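Local structure of protein similar to metal-dependent hydrolase (Staphylococcus aureus subsp. aureus Mu50, 3ESH) at residues A[57-62]-A[100-105]; A[6-11]-A[51-56]. The protein is probably a metal-dependent hydrolase of the metallo-beta-lactamase superfamily, with its natural substrate not established. All blocks are in the same frame, centred on the assembly; numbering follows the deposited sequence.

From the N terminus, strand 6-10 runs first and finds its partner some forty residues later, when strand 51-54 returns antiparallel to it and closes contact 2. The chain then turns through residues 55-58 straight into strand 59-61, which opens contact 1; that second loop closes at strand 103-105 after a passage that includes helices 73-78 and 87-92. The two contacts are thus in series, neither nested nor crossed, with centres about 9 Å apart. Strands 51-54 and 59-61 are sheet neighbours, so contact 1 and contact 2 join directly, and together they tie the antiparallel edge of one mixed sheet to its parallel part.

Contact 1: residues A[57-62]-A[100-105]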
ATOM      1  N   GLN A  57     -39.491   5.577  14.058  1.00 59.10           N
ATOM      2  CA  GLN A  57     -39.895   4.615  13.047  1.00 59.01           C
ATOM      3  C   GLN A  57     -39.269   3.221  13.126  1.00 57.34           C
ATOM      4  O   GLN A  57     -39.962   2.217  12.995  1.00 57.61           O
ATOM      5  CB  GLN A  57     -39.625   5.213  11.669  1.00 61.63           C
ATOM      6  CG  GLN A  57     -40.388   6.508  11.390  1.00 64.87           C
ATOM      7  CD  GLN A  57     -39.952   7.177  10.095  1.00 66.37           C
ATOM      8  OE1 GLN A  57     -40.651   8.040   9.558  1.00 67.51           O
ATOM      9  NE2 GLN A  57     -38.780   6.788   9.593  1.00 66.45           N
ATOM     10  N   TYR A  58     -37.967   3.149  13.361  1.00 54.70           N
ATOM     11  CA  TYR A  58     -37.294   1.857  13.375  1.00 51.93           C
ATOM     12  C   TYR A  58     -36.774   1.337  14.698  1.00 50.21           C
ATOM     13  O   TYR A  58     -36.489   2.095  15.609  1.00 49.79           O
ATOM     14  CB  TYR A  58     -36.141   1.906  12.383  1.00 51.13           C
ATOM     15  CG  TYR A  58     -36.556   2.317  10.992  1.00 51.72           C
ATOM     16  CD1 TYR A  58     -37.015   1.370  10.078  1.00 51.79           C
ATOM     17  CD2 TYR A  58     -36.465   3.648  10.578  1.00 51.27           C
ATOM     18  CE1 TYR A  58     -37.366   1.729   8.785  1.00 52.18           C
ATOM     19  CE2 TYR A  58     -36.817   4.021   9.281  1.00 51.92           C
ATOM     20  CZ  TYR A  58     -37.265   3.057   8.387  1.00 52.91           C
ATOM     21  OH  TYR A  58     -37.596   3.408   7.093  1.00 54.29           O
ATOM     22  N   ASN A  59     -36.652   0.016  14.771  1.00 49.74           N
ATOM     23  CA  ASN A  59     -36.114  -0.691  15.934  1.00 50.10           C
ATOM     24  C   ASN A  59     -34.871  -1.416  15.429  1.00 49.20           C
ATOM     25  O   ASN A  59     -34.906  -2.020  14.358  1.00 49.84           O
ATOM     26  CB  ASN A  59     -37.090  -1.753  16.461  1.00 51.26           C
ATOM     27  CG  ASN A  59     -38.410  -1.172  16.935  1.00 52.29           C
ATOM     28  OD1 ASN A  59     -38.443  -0.291  17.793  1.00 51.62           O
ATOM     29  ND2 ASN A  59     -39.504  -1.674  16.385  1.00 51.08           N
ATOM     30  N   LEU A  60     -33.775  -1.352  16.178  1.00 48.98           N
ATOM     31  CA  LEU A  60     -32.554  -2.035  15.767  1.00 48.82           C
ATOM     32  C   LEU A  60     -31.675  -2.478  16.921  1.00 49.50           C
ATOM     33  O   LEU A  60     -31.815  -1.972  18.036  1.00 50.58           O
ATOM     34  CB  LEU A  60     -31.754  -1.180  14.773  1.00 48.57           C
ATOM     35  CG  LEU A  60     -31.577   0.340  14.817  1.00 49.15           C
ATOM     36  CD1 LEU A  60     -30.814   0.744  13.572  1.00 48.96           C
ATOM     37  CD2 LEU A  60     -32.913   1.065  14.842  1.00 49.31           C
ATOM     38  N   ILE A  61     -30.792  -3.444  16.653  1.00 50.61           N
ATOM     39  CA  ILE A  61     -29.884  -3.988  17.664  1.00 51.21           C
ATOM     40  C   ILE A  61     -28.430  -3.819  17.221  1.00 50.23           C
ATOM     41  O   ILE A  61     -28.160  -3.847  16.032  1.00 50.51           O
ATOM     42  CB  ILE A  61     -30.128  -5.488  17.881  1.00 52.81           C
ATOM     43  CG1 ILE A  61     -31.621  -5.767  18.037  1.00 54.62           C
ATOM     44  CG2 ILE A  61     -29.363  -5.956  19.109  1.00 54.74           C
ATOM     45  CD1 ILE A  61     -32.243  -5.176  19.275  1.00 58.38           C
ATOM     46  N   ILE A  62     -27.495  -3.665  18.163  1.00 49.66           N
ATOM     47  CA  ILE A  62     -26.095  -3.485  17.788  1.00 49.70           C
ATOM     48  C   ILE A  62     -25.300  -4.779  17.648  1.00 48.74           C
ATOM     49  O   ILE A  62     -24.271  -4.813  16.979  1.00 53.21           O
ATOM     50  CB  ILE A  62     -25.351  -2.554  18.748  1.00 50.30           C
ATOM     51  CG1 ILE A  62     -26.029  -1.184  18.785  1.00 50.93           C
ATOM     52  CG2 ILE A  62     -23.911  -2.359  18.271  1.00 50.05           C
ATOM     53  CD1 ILE A  62     -25.995  -0.428  17.469  1.00 48.13           C
ATOM     54  N   ASP A 100     -39.876  -7.689  15.060  1.00 51.66           N
ATOM     55  CA  ASP A 100     -40.198  -6.271  14.979  1.00 50.30           C
ATOM     56  C   ASP A 100     -38.898  -5.493  14.802  1.00 48.79           C
ATOM     57  O   ASP A 100     -38.890  -4.264  14.728  1.00 47.85           O
ATOM     58  CB  ASP A 100     -40.911  -5.829  16.254  1.00 50.99           C
ATOM     59  CG  ASP A 100     -42.240  -6.521  16.433  1.00 51.75           C
ATOM     60  OD1 ASP A 100     -43.102  -6.336  15.548  1.00 50.01           O
ATOM     61  OD2 ASP A 100     -42.419  -7.256  17.444  1.00 50.76           O
ATOM     62  N   ILE A 101     -37.802  -6.240  14.738  1.00 47.84           N
ATOM     63  CA  ILE A 101     -36.482  -5.667  14.561  1.00 45.29           C
ATOM     64  C   ILE A 101     -36.259  -5.401  13.080  1.00 44.18           C
ATOM     65  O   ILE A 101     -36.418  -6.290  12.241  1.00 43.37           O
ATOM     66  CB  ILE A 101     -35.402  -6.624  15.085  1.00 45.64           C
ATOM     67  CG1 ILE A 101     -35.671  -6.924  16.566  1.00 45.62           C
ATOM     68  CG2 ILE A 101     -34.015  -6.014  14.894  1.00 44.29           C
ATOM     69  CD1 ILE A 101     -35.712  -5.684  17.448  1.00 45.07           C
ATOM     70  N   ASP A 102     -35.890  -4.163  12.773  1.00 42.82           N
ATOM     71  CA  ASP A 102     -35.655  -3.732  11.408  1.00 42.95           C
ATOM     72  C   ASP A 102     -34.197  -3.845  10.971  1.00 42.41           C
ATOM     73  O   ASP A 102     -33.904  -4.235   9.840  1.00 42.26           O
ATOM     74  CB  ASP A 102     -36.138  -2.293  11.253  1.00 44.74           C
ATOM     75  CG  ASP A 102     -37.628  -2.157  11.502  1.00 47.30           C
ATOM     76  OD1 ASP A 102     -38.416  -2.706  10.695  1.00 49.17           O
ATOM     77  OD2 ASP A 102     -38.009  -1.514  12.507  1.00 48.33           O
ATOM     78  N   TYR A 103     -33.276  -3.504  11.858  1.00 41.90           N
ATOM     79  CA  TYR A 103     -31.861  -3.582  11.515  1.00 40.46           C
ATOM     80  C   TYR A 103     -31.007  -4.208  12.611  1.00 38.30           C
ATOM     81  O   TYR A 103     -31.206  -3.945  13.802  1.00 38.08           O
ATOM     82  CB  TYR A 103     -31.300  -2.191  11.231  1.00 39.92           C
ATOM     83  CG  TYR A 103     -31.804  -1.517   9.974  1.00 40.27           C
ATOM     84  CD1 TYR A 103     -31.218  -1.774   8.731  1.00 39.35           C
ATOM     85  CD2 TYR A 103     -32.832  -0.575  10.032  1.00 39.69           C
ATOM     86  CE1 TYR A 103     -31.637  -1.100   7.582  1.00 39.08           C
ATOM     87  CE2 TYR A 103     -33.259   0.100   8.887  1.00 40.19           C
ATOM     88  CZ  TYR A 103     -32.653  -0.166   7.667  1.00 39.53           C
ATOM     89  OH  TYR A 103     -33.045   0.518   6.552  1.00 38.49           O
ATOM     90  N   VAL A 104     -30.071  -5.054  12.197  1.00 36.58           N
ATOM     91  CA  VAL A 104     -29.118  -5.656  13.122  1.00 34.68           C
ATOM     92  C   VAL A 104     -27.800  -5.118  12.579  1.00 33.09           C
ATOM     93  O   VAL A 104     -27.368  -5.513  11.488  1.00 31.27           O
ATOM     94  CB  VAL A 104     -29.116  -7.213  13.072  1.00 36.41           C
ATOM     95  CG1 VAL A 104     -27.951  -7.758  13.906  1.00 36.41           C
ATOM     96  CG2 VAL A 104     -30.447  -7.764  13.611  1.00 36.27           C
ATOM     97  N   LEU A 105     -27.195  -4.176  13.306  1.00 32.61           N
ATOM     98  CA  LEU A 105     -25.926  -3.570  12.894  1.00 30.21           C
ATOM     99  C   LEU A 105     -24.825  -4.273  13.655  1.00 30.89           C
ATOM    100  O   LEU A 105     -24.896  -4.352  14.862  1.00 31.18           O
ATOM    101  CB  LEU A 105     -25.912  -2.094  13.248  1.00 29.75           C
ATOM    102  CG  LEU A 105     -27.194  -1.316  12.969  1.00 30.07           C
ATOM    103  CD1 LEU A 105     -26.965   0.130  13.430  1.00 26.35           C
ATOM    104  CD2 LEU A 105     -27.576  -1.380  11.474  1.00 23.36           C
TER
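Asn59 and Asp102 grip each other where strand 59-61 begins to run parallel to 103-105. Asn59 N gives a nearly straight bond (166°) to Asp102 OD2 at 3.1 Å, and OD2 receives it on its anti lone pair, the one facing away from the other carboxylate oxygen. In return Asn59 O takes Asp102 N at 2.8 Å and, more weakly, Tyr103 N. The Asn59 amide reaches across to Asp100, its ND2 hydrogen-bonding Asp100 O at 3.1 Å, with that oxygen close to the amide plane, while OD1 is held by Gln54. Further on, the pairing is buried and closely packed. Tyr103 O accepts Ile61 N and Ile61 O accepts Leu105 N, both at 2.9 Å. On one face Leu60 and Tyr103 run alongside each other, CB to CB 3.7 Å, and Leu60 CD1 meets Leu105 CD1; on the other, Ile61 CD1 packs against Ile101 CD1 at 4.0 Å. The looser, partly exposed end includes Tyr58. With CG beside its backbone N (chi1 -55°), its ring offers a face to the edge of Tyr103, centroids 5.9 Å apart and planes at 62°, while the Asp102 carboxyl carbon lies at the Tyr58 ring edge. The chemistry implies two modes of joining: a buried, largely apolar ladder held by backbone bonds, and a polar opening in which one aspartate uses both its backbone N-H and its carboxylate to fix the start of the parallel pairing.

Contact 2: residues A[6-11]-A[51-56]; sequences ISIHYL and ILIQTA
Ile8 and Ile53 are a non-hydrogen-bonded pair at the middle of an antiparallel ladder, and both side chains rise alongside each other from the same face of the sheet. Traced outward from CB, Ile8 divides into two branches. CG2, anti to the backbone N, goes toward Ile51 and meets its CG2 at 3.9 Å. CG1 takes the position beside the backbone N (chi1 -61°) and carries CD1 back across the strand gap, where this tip methyl fits against Ile53, 3.4 Å from CG1 and 3.6 Å from CG2. Ile53 CG2 also meets Ile6 CG2, so its methyl lies between two isoleucines of strand 6-10. Ile194 of strand 190-196 packs on Ile6, Ile8 and Ile53, which places this aliphatic face between the two large sheets. The reverse face is more polar, carrying Ser7, His9 and Gln54 beside Leu52. Gln54 NE2 is bound to Asn59 OD1, and the His9 ring meets that of Tyr94. Leu11, past the strand end, brings its CG to 4.0 Å from Leu52 CB and continues onto helix 87-92. The backbone pairs reciprocally: Ser7 N gives to Gln54 O at 3.0 Å, and Gln54 N to Ser7 O at 2.9 Å, the second almost straight (175°). His9 and Leu52 repeat the exchange, although the bond from Leu52 N to His9 O is more bent (138°). Two beta-sheets face to face, with helices outside them, are characteristic of the alpha-beta/beta-alpha metallo-beta-lactamase fold, and this antiparallel pair forms part of its N-terminal sheet.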
ATOM      1  N   ILE A   6     -34.565   9.373  20.433  1.00 54.20           N
ATOM      2  CA  ILE A   6     -34.163   7.973  20.421  1.00 53.12           C
ATOM      3  C   ILE A   6     -34.078   7.323  21.798  1.00 53.60           C
ATOM      4  O   ILE A   6     -33.512   7.886  22.738  1.00 55.94           O
ATOM      5  CB  ILE A   6     -32.800   7.796  19.696  1.00 51.42           C
ATOM      6  CG1 ILE A   6     -32.890   8.371  18.274  1.00 49.04           C
ATOM      7  CG2 ILE A   6     -32.417   6.325  19.657  1.00 50.31           C
ATOM      8  CD1 ILE A   6     -31.628   8.225  17.448  1.00 47.40           C
ATOM      9  N   SER A   7     -34.649   6.128  21.908  1.00 52.40           N
ATOM     10  CA  SER A   7     -34.610   5.386  23.155  1.00 50.86           C
ATOM     11  C   SER A   7     -33.527   4.293  23.041  1.00 50.06           C
ATOM     12  O   SER A   7     -33.468   3.562  22.054  1.00 49.84           O
ATOM     13  CB  SER A   7     -35.984   4.781  23.428  1.00 50.19           C
ATOM     14  OG  SER A   7     -36.048   4.244  24.733  1.00 52.29           O
ATOM     15  N   ILE A   8     -32.667   4.191  24.048  1.00 48.28           N
ATOM     16  CA  ILE A   8     -31.586   3.211  24.030  1.00 46.67           C
ATOM     17  C   ILE A   8     -31.638   2.290  25.247  1.00 46.72           C
ATOM     18  O   ILE A   8     -31.773   2.766  26.364  1.00 46.61           O
ATOM     19  CB  ILE A   8     -30.206   3.910  24.021  1.00 47.50           C
ATOM     20  CG1 ILE A   8     -30.050   4.777  22.766  1.00 46.68           C
ATOM     21  CG2 ILE A   8     -29.106   2.876  24.084  1.00 48.75           C
ATOM     22  CD1 ILE A   8     -29.971   3.993  21.479  1.00 47.42           C
ATOM     23  N   HIS A   9     -31.528   0.980  25.026  1.00 47.62           N
ATOM     24  CA  HIS A   9     -31.540  -0.000  26.108  1.00 49.26           C
ATOM     25  C   HIS A   9     -30.608  -1.158  25.807  1.00 49.12           C
ATOM     26  O   HIS A   9     -30.129  -1.303  24.687  1.00 49.17           O
ATOM     27  CB  HIS A   9     -32.938  -0.573  26.331  1.00 49.69           C
ATOM     28  CG  HIS A   9     -33.964   0.453  26.688  1.00 51.46           C
ATOM     29  ND1 HIS A   9     -34.815   1.011  25.760  1.00 52.29           N
ATOM     30  CD2 HIS A   9     -34.247   1.049  27.869  1.00 51.28           C
ATOM     31  CE1 HIS A   9     -35.580   1.910  26.354  1.00 53.25           C
ATOM     32  NE2 HIS A   9     -35.256   1.954  27.632  1.00 53.47           N
ATOM     33  N   TYR A  10     -30.356  -1.989  26.809  1.00 49.52           N
ATOM     34  CA  TYR A  10     -29.504  -3.148  26.618  1.00 50.09           C
ATOM     35  C   TYR A  10     -30.318  -4.437  26.781  1.00 48.82           C
ATOM     36  O   TYR A  10     -31.348  -4.449  27.460  1.00 49.70           O
ATOM     37  CB  TYR A  10     -28.309  -3.109  27.586  1.00 51.20           C
ATOM     38  CG  TYR A  10     -28.650  -3.128  29.056  1.00 54.16           C
ATOM     39  CD1 TYR A  10     -29.134  -4.286  29.668  1.00 55.71           C
ATOM     40  CD2 TYR A  10     -28.467  -1.995  29.846  1.00 55.48           C
ATOM     41  CE1 TYR A  10     -29.427  -4.312  31.035  1.00 57.10           C
ATOM     42  CE2 TYR A  10     -28.754  -2.009  31.211  1.00 56.73           C
ATOM     43  CZ  TYR A  10     -29.233  -3.168  31.802  1.00 57.25           C
ATOM     44  OH  TYR A  10     -29.516  -3.180  33.156  1.00 56.02           O
ATOM     45  N   LEU A  11     -29.860  -5.510  26.138  1.00 46.51           N
ATOM     46  CA  LEU A  11     -30.538  -6.797  26.196  1.00 44.28           C
ATOM     47  C   LEU A  11     -29.557  -7.883  26.643  1.00 44.49           C
ATOM     48  O   LEU A  11     -28.421  -7.951  26.161  1.00 44.18           O
ATOM     49  CB  LEU A  11     -31.089  -7.154  24.823  1.00 42.55           C
ATOM     50  CG  LEU A  11     -31.830  -6.066  24.054  1.00 41.69           C
ATOM     51  CD1 LEU A  11     -31.976  -6.480  22.588  1.00 39.58           C
ATOM     52  CD2 LEU A  11     -33.195  -5.810  24.697  1.00 41.38           C
ATOM     53  N   ILE A  51     -27.360  -3.944  22.131  1.00 36.63           N
ATOM     54  CA  ILE A  51     -27.924  -2.633  22.391  1.00 37.78           C
ATOM     55  C   ILE A  51     -29.161  -2.378  21.549  1.00 39.61           C
ATOM     56  O   ILE A  51     -29.078  -2.278  20.326  1.00 39.64           O
ATOM     57  CB  ILE A  51     -26.871  -1.532  22.116  1.00 37.68           C
ATOM     58  CG1 ILE A  51     -25.669  -1.746  23.039  1.00 35.93           C
ATOM     59  CG2 ILE A  51     -27.481  -0.143  22.298  1.00 33.48           C
ATOM     60  CD1 ILE A  51     -24.533  -0.767  22.832  1.00 37.27           C
ATOM     61  N   LEU A  52     -30.309  -2.270  22.212  1.00 41.03           N
ATOM     62  CA  LEU A  52     -31.575  -2.005  21.526  1.00 42.08           C
ATOM     63  C   LEU A  52     -31.740  -0.514  21.279  1.00 43.18           C
ATOM     64  O   LEU A  52     -31.705   0.285  22.213  1.00 43.51           O
ATOM     65  CB  LEU A  52     -32.755  -2.508  22.357  1.00 43.06           C
ATOM     66  CG  LEU A  52     -34.155  -2.151  21.830  1.00 44.31           C
ATOM     67  CD1 LEU A  52     -34.325  -2.683  20.414  1.00 43.07           C
ATOM     68  CD2 LEU A  52     -35.224  -2.735  22.747  1.00 42.90           C
ATOM     69  N   ILE A  53     -31.914  -0.145  20.016  1.00 43.49           N
ATOM     70  CA  ILE A  53     -32.097   1.255  19.646  1.00 44.23           C
ATOM     71  C   ILE A  53     -33.456   1.436  18.998  1.00 45.05           C
ATOM     72  O   ILE A  53     -33.738   0.801  17.979  1.00 47.05           O
ATOM     73  CB  ILE A  53     -31.069   1.727  18.609  1.00 44.57           C
ATOM     74  CG1 ILE A  53     -29.646   1.523  19.132  1.00 43.52           C
ATOM     75  CG2 ILE A  53     -31.331   3.179  18.257  1.00 43.85           C
ATOM     76  CD1 ILE A  53     -28.583   1.978  18.153  1.00 42.57           C
ATOM     77  N   GLN A  54     -34.291   2.301  19.567  1.00 45.66           N
ATOM     78  CA  GLN A  54     -35.617   2.553  19.006  1.00 47.70           C
ATOM     79  C   GLN A  54     -35.810   4.002  18.599  1.00 47.72           C
ATOM     80  O   GLN A  54     -35.752   4.893  19.432  1.00 47.82           O
ATOM     81  CB  GLN A  54     -36.712   2.161  20.008  1.00 46.33           C
ATOM     82  CG  GLN A  54     -36.848   0.672  20.218  1.00 47.94           C
ATOM     83  CD  GLN A  54     -37.892   0.301  21.250  1.00 48.19           C
ATOM     84  OE1 GLN A  54     -37.698   0.488  22.452  1.00 49.29           O
ATOM     85  NE2 GLN A  54     -39.014  -0.229  20.784  1.00 49.42           N
ATOM     86  N   THR A  55     -36.021   4.233  17.312  1.00 48.04           N
ATOM     87  CA  THR A  55     -36.270   5.575  16.821  1.00 51.14           C
ATOM     88  C   THR A  55     -37.782   5.632  16.648  1.00 52.25           C
ATOM     89  O   THR A  55     -38.463   4.628  16.857  1.00 52.17           O
ATOM     90  CB  THR A  55     -35.598   5.822  15.456  1.00 52.15           C
ATOM     91  OG1 THR A  55     -36.235   5.018  14.451  1.00 54.28           O
ATOM     92  CG2 THR A  55     -34.123   5.469  15.517  1.00 52.72           C
ATOM     93  N   ALA A  56     -38.316   6.786  16.272  1.00 53.76           N
ATOM     94  CA  ALA A  56     -39.756   6.896  16.083  1.00 56.86           C
ATOM     95  C   ALA A  56     -40.264   5.827  15.107  1.00 58.27           C
ATOM     96  O   ALA A  56     -41.320   5.226  15.313  1.00 60.37           O
ATOM     97  CB  ALA A  56     -40.109   8.285  15.561  1.00 56.52           C
TER